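Local coordinates for actin-related protein 8 (Homo sapiens, PDB 4FO0), which binds ATP with only low basal ATPase activity, does not polymerise, and is a proposed core subunit of the INO80 chromatin-remodelling complex, at residues R299-Q302 with M307-L310; C286-W289 with G295-Y298; C262-V267 with D494-K499. All blocks are in the same frame, centred on the assembly; numbering follows the deposited sequence. Where two conformers were deposited one is given.

Contact 1 of 3, residues R299-Q302 with M307-L310; sequences RECQ and MDCL
The backbone N of Q302 meets D308 OD2 from above the plane of the carboxylate. It donates to D308 OD2 over 2.8 Å, with an N-H...O angle of 151°. The donor sits 39° out of the carboxylate plane. A glycerol, probably from the crystallisation liquor, places its O3 within hydrogen-bonding range of both D308 OD2 and the carbonyl O of E300. The other carboxylate oxygen, OD1, is hydrogen-bonded to the hydroxyl of Y298. Both oxygens therefore have partners, which would restrain the rotation of the group. The sulfur of C301 lies against the root of this group, with SG 3.9 Å from D308 CB. SG points anti to the backbone N of C301 (chi1 -160°), and this swings it alongside the aspartate. Q302 adds its CB, 3.9 Å from D308 OD2. Its carbonyl O is also near, 3.3 Å from D308 OD2, but the two are acceptors and form no bond.

The contact joins the loop after helix 280-293 to the first turn of helix 306-319. By comparison with actin, this helical pair probably belongs to subdomain 4. D308 CG lies beside the backbone N of its own residue, and the carboxylate reaches from the start of the helix back to the loop. The backbone N of D308 is bonded to N305 OD1 just before the helix. The positive end of the helix dipole would be expected to favour the charged carboxylate.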
ATOM      1  N   ARG A 299       6.858  17.010 -20.282  1.00 36.62           N
ATOM      2  CA  ARG A 299       5.838  16.662 -21.198  1.00 40.64           C
ATOM      3  C   ARG A 299       5.972  15.299 -21.781  1.00 43.73           C
ATOM      4  O   ARG A 299       5.073  14.823 -22.382  1.00 55.57           O
ATOM      5  CB  ARG A 299       5.803  17.659 -22.316  1.00 42.86           C
ATOM      6  CG  ARG A 299       5.165  18.965 -21.956  1.00 59.62           C
ATOM      7  CD  ARG A 299       6.085  20.101 -22.292  1.00 72.33           C
ATOM      8  NE  ARG A 299       5.777  21.301 -21.532  1.00 99.89           N
ATOM      9  CZ  ARG A 299       6.653  22.268 -21.282  1.00108.97           C
ATOM     10  NH1 ARG A 299       7.897  22.162 -21.708  1.00103.66           N
ATOM     11  NH2 ARG A 299       6.295  23.328 -20.574  1.00 84.87           N
ATOM     12  N   GLU A 300       7.088  14.647 -21.616  1.00 59.43           N
ATOM     13  CA  GLU A 300       7.229  13.336 -22.188  1.00 51.46           C
ATOM     14  C   GLU A 300       7.103  12.230 -21.196  1.00 43.70           C
ATOM     15  O   GLU A 300       7.517  11.152 -21.443  1.00 53.85           O
ATOM     16  CB  GLU A 300       8.554  13.221 -22.885  1.00 68.53           C
ATOM     17  CG  GLU A 300       9.592  14.118 -22.290  1.00 61.28           C
ATOM     18  CD  GLU A 300       9.717  15.397 -23.049  1.00 91.73           C
ATOM     19  OE1 GLU A 300       9.740  16.473 -22.412  1.00 97.20           O
ATOM     20  OE2 GLU A 300       9.775  15.284 -24.281  1.00 75.52           O
ATOM     21  N   CYS A 301       6.499  12.531 -20.076  1.00 53.65           N
ATOM     22  CA  CYS A 301       6.063  11.572 -19.106  1.00 41.52           C
ATOM     23  C   CYS A 301       5.081  10.575 -19.651  1.00 46.74           C
ATOM     24  O   CYS A 301       4.266  10.884 -20.451  1.00 53.44           O
ATOM     25  CB  CYS A 301       5.446  12.335 -17.965  1.00 41.63           C
ATOM     26  SG  CYS A 301       5.308  11.526 -16.400  1.00 46.87           S
ATOM     27  N   GLN A 302       5.184   9.358 -19.183  1.00 38.93           N
ATOM     28  CA  GLN A 302       4.263   8.275 -19.541  1.00 48.67           C
ATOM     29  C   GLN A 302       3.998   7.370 -18.350  1.00 47.94           C
ATOM     30  O   GLN A 302       4.929   7.008 -17.626  1.00 47.45           O
ATOM     31  CB  GLN A 302       4.845   7.399 -20.632  1.00 40.44           C
ATOM     32  CG  GLN A 302       5.335   8.119 -21.846  1.00 53.49           C
ATOM     33  CD  GLN A 302       6.178   7.198 -22.702  1.00 78.41           C
ATOM     34  OE1 GLN A 302       5.674   6.586 -23.644  1.00 83.10           O
ATOM     35  NE2 GLN A 302       7.464   7.063 -22.357  1.00 60.25           N
ATOM     36  N   MET A 307      10.289   4.671 -14.441  1.00 40.54           N
ATOM     37  CA  MET A 307      11.005   5.830 -13.907  1.00 37.82           C
ATOM     38  C   MET A 307      10.047   7.002 -13.674  1.00 35.59           C
ATOM     39  O   MET A 307      10.101   7.660 -12.636  1.00 31.95           O
ATOM     40  CB  MET A 307      12.163   6.245 -14.834  1.00 31.70           C
ATOM     41  CG  MET A 307      13.346   5.269 -14.874  1.00 30.51           C
ATOM     42  SD  MET A 307      14.168   5.144 -13.272  1.00 48.20           S
ATOM     43  CE  MET A 307      13.512   3.579 -12.694  1.00 38.42           C
ATOM     44  N   ASP A 308       9.185   7.252 -14.659  1.00 30.84           N
ATOM     45  CA  ASP A 308       8.147   8.263 -14.572  1.00 30.51           C
ATOM     46  C   ASP A 308       7.213   7.987 -13.403  1.00 40.49           C
ATOM     47  O   ASP A 308       6.848   8.893 -12.644  1.00 41.33           O
ATOM     48  CB  ASP A 308       7.337   8.291 -15.867  1.00 31.39           C
ATOM     49  CG  ASP A 308       8.144   8.813 -17.045  1.00 46.68           C
ATOM     50  OD1 ASP A 308       9.228   9.385 -16.810  1.00 42.44           O
ATOM     51  OD2 ASP A 308       7.691   8.663 -18.203  1.00 46.02           O
ATOM     52  N   CYS A 309       6.825   6.727 -13.268  1.00 30.15           N
ATOM     53  CA  CYS A 309       5.952   6.328 -12.190  1.00 33.35           C
ATOM     54  C   CYS A 309       6.554   6.592 -10.829  1.00 33.50           C
ATOM     55  O   CYS A 309       5.859   7.050  -9.924  1.00 44.14           O
ATOM     56  CB  CYS A 309       5.555   4.872 -12.341  1.00 39.28           C
ATOM     57  SG  CYS A 309       4.348   4.713 -13.635  1.00 51.43           S
ATOM     58  N   LEU A 310       7.841   6.314 -10.677  1.00 28.37           N
ATOM     59  CA  LEU A 310       8.519   6.648  -9.424  1.00 43.80           C
ATOM     60  C   LEU A 310       8.469   8.158  -9.197  1.00 35.44           C
ATOM     61  O   LEU A 310       8.285   8.626  -8.072  1.00 38.27           O
ATOM     62  CB  LEU A 310       9.972   6.143  -9.423  1.00 35.27           C
ATOM     63  CG  LEU A 310      10.137   4.624  -9.442  1.00 35.89           C
ATOM     64  CD1 LEU A 310      11.587   4.264  -9.612  1.00 37.56           C
ATOM     65  CD2 LEU A 310       9.602   4.015  -8.158  1.00 30.42           C
TER

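Contact 2 of 3, residues C286-W289 with G295-Y298; sequences CFYW and GFPY
Y288 touches F296 with one ring corner, CE1, set against the CD2-CE2 side of the phenylalanine; the ring planes stand at 85°. The ring centroids are 6.0 Å apart, and the pair is oblique. Y288 CE1, the ring carbon next to CZ, lies 3.9 Å from F296 CD2 and 4.0 Å from F296 CE2. F296 CD2 sits at the edge of the tyrosine ring, near its plane. In both residues CG is anti to the backbone N (chi1 175° for Y288, -173° for F296), and the two rings meet between helix 280-293 and the loop that follows it. The backbone N of Y298 lies over one face of the F296 ring, offset toward its rim.

The turn between them is a Schellman motif that ends the helix. G295, with positive phi, is its C-prime residue. F296 N bonds to M291 O, and G295 N to Q292 O. The chain thus folds back and directs F296 toward the helix it has just left. Helix 306-319 borders the same site, with L312 on Y288 and L315 on F296. Contact through ring carbons is non-directional, and it probably leaves the orientation of the pair to the surrounding packing.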
ATOM      1  N   CYS A 286      -4.097  10.230 -10.613  1.00 32.41           N
ATOM      2  CA  CYS A 286      -5.025  11.347 -10.598  1.00 38.59           C
ATOM      3  C   CYS A 286      -4.280  12.689 -10.542  1.00 38.56           C
ATOM      4  O   CYS A 286      -4.527  13.593 -11.358  1.00 33.06           O
ATOM      5  CB  CYS A 286      -5.974  11.191  -9.413  1.00 25.03           C
ATOM      6  SG  CYS A 286      -7.188  12.494  -9.208  1.00 40.89           S
ATOM      7  N   PHE A 287      -3.369  12.803  -9.581  1.00 33.49           N
ATOM      8  CA  PHE A 287      -2.515  13.976  -9.459  1.00 34.35           C
ATOM      9  C   PHE A 287      -1.772  14.289 -10.762  1.00 36.94           C
ATOM     10  O   PHE A 287      -1.656  15.439 -11.168  1.00 36.49           O
ATOM     11  CB  PHE A 287      -1.514  13.792  -8.324  1.00 25.61           C
ATOM     12  CG  PHE A 287      -0.787  15.052  -7.963  1.00 33.34           C
ATOM     13  CD1 PHE A 287      -1.488  16.239  -7.756  1.00 31.09           C
ATOM     14  CD2 PHE A 287       0.589  15.059  -7.817  1.00 33.50           C
ATOM     15  CE1 PHE A 287      -0.828  17.411  -7.422  1.00 38.54           C
ATOM     16  CE2 PHE A 287       1.260  16.227  -7.476  1.00 35.92           C
ATOM     17  CZ  PHE A 287       0.550  17.407  -7.277  1.00 46.57           C
ATOM     18  N   TYR A 288      -1.268  13.260 -11.418  1.00 29.23           N
ATOM     19  CA  TYR A 288      -0.659  13.448 -12.713  1.00 38.00           C
ATOM     20  C   TYR A 288      -1.629  14.086 -13.702  1.00 34.10           C
ATOM     21  O   TYR A 288      -1.301  15.051 -14.388  1.00 33.56           O
ATOM     22  CB  TYR A 288      -0.149  12.109 -13.262  1.00 30.53           C
ATOM     23  CG  TYR A 288       0.395  12.213 -14.668  1.00 34.69           C
ATOM     24  CD1 TYR A 288       1.398  13.132 -14.984  1.00 32.97           C
ATOM     25  CD2 TYR A 288      -0.090  11.395 -15.681  1.00 37.43           C
ATOM     26  CE1 TYR A 288       1.897  13.238 -16.282  1.00 39.44           C
ATOM     27  CE2 TYR A 288       0.405  11.483 -16.969  1.00 52.32           C
ATOM     28  CZ  TYR A 288       1.398  12.404 -17.266  1.00 44.15           C
ATOM     29  OH  TYR A 288       1.876  12.474 -18.549  1.00 59.13           O
ATOM     30  N   TRP A 289      -2.824  13.527 -13.786  1.00 30.63           N
ATOM     31  CA  TRP A 289      -3.836  14.010 -14.736  0.50 33.59           C
ATOM     32  C   TRP A 289      -4.217  15.454 -14.446  1.00 39.81           C
ATOM     33  O   TRP A 289      -4.357  16.279 -15.362  1.00 32.54           O
ATOM     34  CB  TRP A 289      -5.071  13.118 -14.689  0.50 33.23           C
ATOM     35  CG  TRP A 289      -6.343  13.690 -15.282  0.50 41.60           C
ATOM     36  CD1 TRP A 289      -6.610  13.926 -16.605  0.50 48.15           C
ATOM     37  CD2 TRP A 289      -7.529  14.062 -14.569  0.50 33.21           C
ATOM     38  NE1 TRP A 289      -7.882  14.434 -16.753  0.50 36.45           N
ATOM     39  CE2 TRP A 289      -8.465  14.526 -15.511  0.50 26.70           C
ATOM     40  CE3 TRP A 289      -7.886  14.051 -13.214  0.50 33.50           C
ATOM     41  CZ2 TRP A 289      -9.736  14.980 -15.147  0.50 42.57           C
ATOM     42  CZ3 TRP A 289      -9.147  14.499 -12.855  0.50 45.55           C
ATOM     43  CH2 TRP A 289     -10.058  14.957 -13.819  0.50 45.60           C
ATOM     44  N   GLY A 295      -0.518  22.346 -17.080  1.00 37.36           N
ATOM     45  CA  GLY A 295       0.694  22.527 -17.870  1.00 45.53           C
ATOM     46  C   GLY A 295       1.981  21.940 -17.299  1.00 46.04           C
ATOM     47  O   GLY A 295       3.051  22.544 -17.386  1.00 57.79           O
ATOM     48  N   PHE A 296       1.871  20.757 -16.711  1.00 51.77           N
ATOM     49  CA  PHE A 296       3.010  20.003 -16.191  1.00 46.38           C
ATOM     50  C   PHE A 296       4.193  20.012 -17.156  1.00 47.85           C
ATOM     51  O   PHE A 296       4.097  19.494 -18.275  1.00 45.99           O
ATOM     52  CB  PHE A 296       2.557  18.568 -15.948  1.00 32.64           C
ATOM     53  CG  PHE A 296       3.564  17.722 -15.264  1.00 45.59           C
ATOM     54  CD1 PHE A 296       4.080  18.098 -14.026  1.00 42.60           C
ATOM     55  CD2 PHE A 296       3.984  16.526 -15.842  1.00 40.44           C
ATOM     56  CE1 PHE A 296       5.014  17.293 -13.377  1.00 43.67           C
ATOM     57  CE2 PHE A 296       4.907  15.721 -15.205  1.00 30.30           C
ATOM     58  CZ  PHE A 296       5.423  16.101 -13.966  1.00 27.31           C
ATOM     59  N   PRO A 297       5.327  20.575 -16.716  1.00 41.79           N
ATOM     60  CA  PRO A 297       6.391  20.922 -17.659  1.00 39.23           C
ATOM     61  C   PRO A 297       7.143  19.706 -18.200  1.00 58.05           C
ATOM     62  O   PRO A 297       7.788  19.814 -19.234  1.00 52.92           O
ATOM     63  CB  PRO A 297       7.320  21.820 -16.833  1.00 41.38           C
ATOM     64  CG  PRO A 297       6.786  21.792 -15.413  1.00 43.74           C
ATOM     65  CD  PRO A 297       5.769  20.716 -15.324  1.00 44.40           C
ATOM     66  N   TYR A 298       7.070  18.569 -17.517  1.00 51.62           N
ATOM     67  CA  TYR A 298       7.695  17.355 -18.031  1.00 45.47           C
ATOM     68  C   TYR A 298       6.749  16.675 -19.034  1.00 45.60           C
ATOM     69  O   TYR A 298       5.975  15.785 -18.691  1.00 55.05           O
ATOM     70  CB  TYR A 298       8.077  16.418 -16.881  1.00 44.33           C
ATOM     71  CG  TYR A 298       8.676  15.097 -17.307  1.00 62.84           C
ATOM     72  CD1 TYR A 298       9.391  14.979 -18.495  1.00 56.29           C
ATOM     73  CD2 TYR A 298       8.509  13.958 -16.528  1.00 47.86           C
ATOM     74  CE1 TYR A 298       9.928  13.761 -18.887  1.00 50.35           C
ATOM     75  CE2 TYR A 298       9.046  12.743 -16.911  1.00 39.99           C
ATOM     76  CZ  TYR A 298       9.756  12.650 -18.088  1.00 43.71           C
ATOM     77  OH  TYR A 298      10.293  11.440 -18.463  1.00 50.24           O
TER

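Contact 3 of 3, residues C262-V267 with D494-K499; sequences CVEDGV and DDTKKK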
ATOM      1  N   CYS A 262     -13.278  -3.767  11.715  1.00 51.58           N
ATOM      2  CA  CYS A 262     -13.301  -3.511  13.145  1.00 46.86           C
ATOM      3  C   CYS A 262     -12.672  -4.659  13.888  1.00 41.19           C
ATOM      4  O   CYS A 262     -13.025  -5.823  13.674  1.00 44.35           O
ATOM      5  CB  CYS A 262     -14.724  -3.267  13.617  1.00 41.60           C
ATOM      6  SG  CYS A 262     -15.367  -1.726  12.977  1.00 50.44           S
ATOM      7  N   VAL A 263     -11.721  -4.325  14.749  1.00 37.02           N
ATOM      8  CA  VAL A 263     -10.973  -5.343  15.461  1.00 44.88           C
ATOM      9  C   VAL A 263     -11.185  -5.156  16.943  1.00 47.99           C
ATOM     10  O   VAL A 263     -11.091  -4.041  17.463  1.00 57.46           O
ATOM     11  CB  VAL A 263      -9.472  -5.289  15.107  1.00 48.47           C
ATOM     12  CG1 VAL A 263      -8.643  -6.096  16.093  1.00 46.30           C
ATOM     13  CG2 VAL A 263      -9.255  -5.785  13.694  1.00 36.75           C
ATOM     14  N   GLU A 264     -11.501  -6.260  17.609  1.00 63.83           N
ATOM     15  CA  GLU A 264     -11.780  -6.265  19.038  1.00 60.69           C
ATOM     16  C   GLU A 264     -11.003  -7.400  19.686  1.00 57.45           C
ATOM     17  O   GLU A 264     -11.374  -8.570  19.562  1.00 59.20           O
ATOM     18  CB  GLU A 264     -13.275  -6.454  19.269  1.00 57.11           C
ATOM     19  CG  GLU A 264     -13.810  -5.773  20.510  1.00 67.26           C
ATOM     20  CD  GLU A 264     -15.325  -5.734  20.530  1.00 84.07           C
ATOM     21  OE1 GLU A 264     -15.942  -6.348  19.636  1.00 74.39           O
ATOM     22  OE2 GLU A 264     -15.904  -5.087  21.432  1.00101.04           O
ATOM     23  N   ASP A 265      -9.906  -7.046  20.347  1.00 61.88           N
ATOM     24  CA  ASP A 265      -9.063  -8.013  21.058  1.00 67.22           C
ATOM     25  C   ASP A 265      -8.579  -9.157  20.174  1.00 61.68           C
ATOM     26  O   ASP A 265      -8.858 -10.324  20.458  1.00 62.29           O
ATOM     27  CB  ASP A 265      -9.801  -8.592  22.268  1.00 69.19           C
ATOM     28  CG  ASP A 265     -10.531  -7.531  23.069  1.00 90.67           C
ATOM     29  OD1 ASP A 265      -9.915  -6.483  23.385  1.00 92.41           O
ATOM     30  OD2 ASP A 265     -11.728  -7.746  23.367  1.00 69.15           O
ATOM     31  N   GLY A 266      -7.847  -8.825  19.113  1.00 62.68           N
ATOM     32  CA  GLY A 266      -7.247  -9.836  18.257  1.00 50.07           C
ATOM     33  C   GLY A 266      -8.238 -10.472  17.295  1.00 51.61           C
ATOM     34  O   GLY A 266      -7.933 -11.461  16.620  1.00 53.19           O
ATOM     35  N   VAL A 267      -9.435  -9.908  17.211  1.00 39.41           N
ATOM     36  CA  VAL A 267     -10.421 -10.471  16.306  1.00 42.07           C
ATOM     37  C   VAL A 267     -10.970  -9.450  15.319  1.00 49.57           C
ATOM     38  O   VAL A 267     -11.561  -8.438  15.703  1.00 51.19           O
ATOM     39  CB  VAL A 267     -11.584 -11.093  17.076  1.00 49.09           C
ATOM     40  CG1 VAL A 267     -12.517 -11.801  16.123  1.00 35.42           C
ATOM     41  CG2 VAL A 267     -11.050 -12.046  18.109  1.00 41.84           C
ATOM     42  N   ASP A 494     -23.816  -2.412  20.430  1.00 69.10           N
ATOM     43  CA  ASP A 494     -23.650  -0.971  20.291  1.00 64.14           C
ATOM     44  C   ASP A 494     -22.497  -0.487  21.143  1.00 70.83           C
ATOM     45  O   ASP A 494     -21.997   0.624  20.960  1.00 79.55           O
ATOM     46  CB  ASP A 494     -24.931  -0.230  20.666  1.00 53.42           C
ATOM     47  CG  ASP A 494     -25.991  -0.342  19.600  1.00 79.76           C
ATOM     48  OD1 ASP A 494     -25.999  -1.358  18.865  1.00 95.90           O
ATOM     49  OD2 ASP A 494     -26.810   0.592  19.490  1.00 88.17           O
ATOM     50  N   ASP A 495     -22.079  -1.325  22.084  1.00 75.33           N
ATOM     51  CA  ASP A 495     -20.913  -1.005  22.887  1.00 82.53           C
ATOM     52  C   ASP A 495     -19.678  -1.133  22.021  1.00 73.85           C
ATOM     53  O   ASP A 495     -18.757  -0.323  22.118  1.00 73.74           O
ATOM     54  CB  ASP A 495     -20.823  -1.901  24.121  1.00 80.42           C
ATOM     55  CG  ASP A 495     -21.436  -1.251  25.348  1.00118.73           C
ATOM     56  OD1 ASP A 495     -20.746  -0.428  25.990  1.00128.00           O
ATOM     57  OD2 ASP A 495     -22.609  -1.548  25.664  1.00122.38           O
ATOM     58  N   THR A 496     -19.673  -2.150  21.165  1.00 60.65           N
ATOM     59  CA  THR A 496     -18.628  -2.287  20.171  1.00 60.68           C
ATOM     60  C   THR A 496     -18.559  -0.994  19.360  1.00 69.18           C
ATOM     61  O   THR A 496     -17.500  -0.361  19.292  1.00 64.29           O
ATOM     62  CB  THR A 496     -18.879  -3.476  19.230  1.00 66.92           C
ATOM     63  OG1 THR A 496     -18.767  -4.703  19.960  1.00 60.17           O
ATOM     64  CG2 THR A 496     -17.861  -3.489  18.112  1.00 56.02           C
ATOM     65  N   LYS A 497     -19.688  -0.587  18.773  1.00 46.74           N
ATOM     66  CA  LYS A 497     -19.711   0.620  17.948  1.00 47.37           C
ATOM     67  C   LYS A 497     -19.182   1.836  18.691  1.00 60.25           C
ATOM     68  O   LYS A 497     -18.420   2.625  18.137  1.00 65.82           O
ATOM     69  CB  LYS A 497     -21.104   0.917  17.417  1.00 44.94           C
ATOM     70  CG  LYS A 497     -21.628  -0.120  16.467  1.00 46.57           C
ATOM     71  CD  LYS A 497     -23.004   0.275  15.957  1.00 46.86           C
ATOM     72  CE  LYS A 497     -23.658  -0.880  15.231  1.00 45.37           C
ATOM     73  NZ  LYS A 497     -24.714  -0.428  14.291  1.00 51.58           N
ATOM     74  N   LYS A 498     -19.590   2.008  19.940  1.00 65.30           N
ATOM     75  CA  LYS A 498     -19.062   3.124  20.703  1.00 65.31           C
ATOM     76  C   LYS A 498     -17.543   3.069  20.630  1.00 64.23           C
ATOM     77  O   LYS A 498     -16.883   4.069  20.327  1.00 64.86           O
ATOM     78  CB  LYS A 498     -19.540   3.087  22.157  1.00 78.40           C
ATOM     79  CG  LYS A 498     -20.842   3.835  22.402  1.00 90.97           C
ATOM     80  CD  LYS A 498     -21.073   4.094  23.894  1.00101.73           C
ATOM     81  CE  LYS A 498     -21.226   2.792  24.681  1.00113.73           C
ATOM     82  NZ  LYS A 498     -21.308   3.009  26.161  1.00 89.39           N
ATOM     83  N   LYS A 499     -16.992   1.885  20.885  1.00 56.15           N
ATOM     84  CA  LYS A 499     -15.545   1.707  20.892  1.00 52.26           C
ATOM     85  C   LYS A 499     -14.915   2.018  19.539  1.00 60.29           C
ATOM     86  O   LYS A 499     -13.872   2.661  19.475  1.00 60.39           O
ATOM     87  CB  LYS A 499     -15.182   0.297  21.355  1.00 63.18           C
ATOM     88  CG  LYS A 499     -15.573   0.026  22.808  1.00 72.65           C
ATOM     89  CD  LYS A 499     -14.846  -1.174  23.403  1.00 91.56           C
ATOM     90  CE  LYS A 499     -15.354  -2.495  22.835  1.00 89.41           C
ATOM     91  NZ  LYS A 499     -14.489  -3.640  23.259  1.00 95.85           N
TER
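Strand 258-264 ends at E264 in a two-residue turn through D265 and G266, both with positive phi as in a type I' turn, and E264 CA lies 8.0 Å from T496 CA on helix 494-502. E264 N donates to V267 O over 2.9 Å, and V267 N returns a weak bond to E264 O.

The glutamate carries the contact. Its CB points toward the helix, and its chain is extended beyond CG. The carboxylate arrives between two residues one turn apart on the helix, T496 and K499. K499 NZ forms a salt bridge with E264 OE2 at 2.7 Å, and E264 OE2 accepts through its anti lone pair, the one away from the other oxygen. The lysine chain bends at its third torsion (-72°), and it crosses the glutamate at about a right angle. T496 OG1 lies 3.2 Å from E264 OE2 and 3.3 Å from E264 OE1. The methyl CG2 of T496 packs 3.8 Å from E264 OE1. H269 NE2 holds OE1 as well, so both oxygens of the carboxylate have partners. D265 brings a second acid near, with OD2 4.9 Å from K499 NZ, which may add to the electrostatic attraction.

Within the actin fold, this contact lies on the sheet that includes strands 258-264, 247-253 and 503-507. Helix 494-502 runs directly into strand 503-507, which pairs in parallel with 247-253. Helix 480-489 packs beside C262 and is tied to the contact helix by a salt bridge between D489 and K497. Helix 530-535 adds F532, against D494 and K497.

How the contacts relate
From the N terminus, the first segment met is 262-267, at the end of strand 258-264. Its partner, 494-499, follows 226 residues later, so contact 3 closes a long loop that includes the unmodelled region 380-470. Contacts 2 and 1 both fall within that loop. Contact 2 closes a short turn at the end of helix 280-293. Contact 1 starts at the next residue and closes the approach to helix 306-319. These two follow in series and do not cross. They adjoin where the loop meets helix 306-319. Contact 3 lies on the opposite side of the chain's centre, about 27 Å from contact 2 between nearest atoms, and joins the end of an inner strand, where it turns, to helix 494-502.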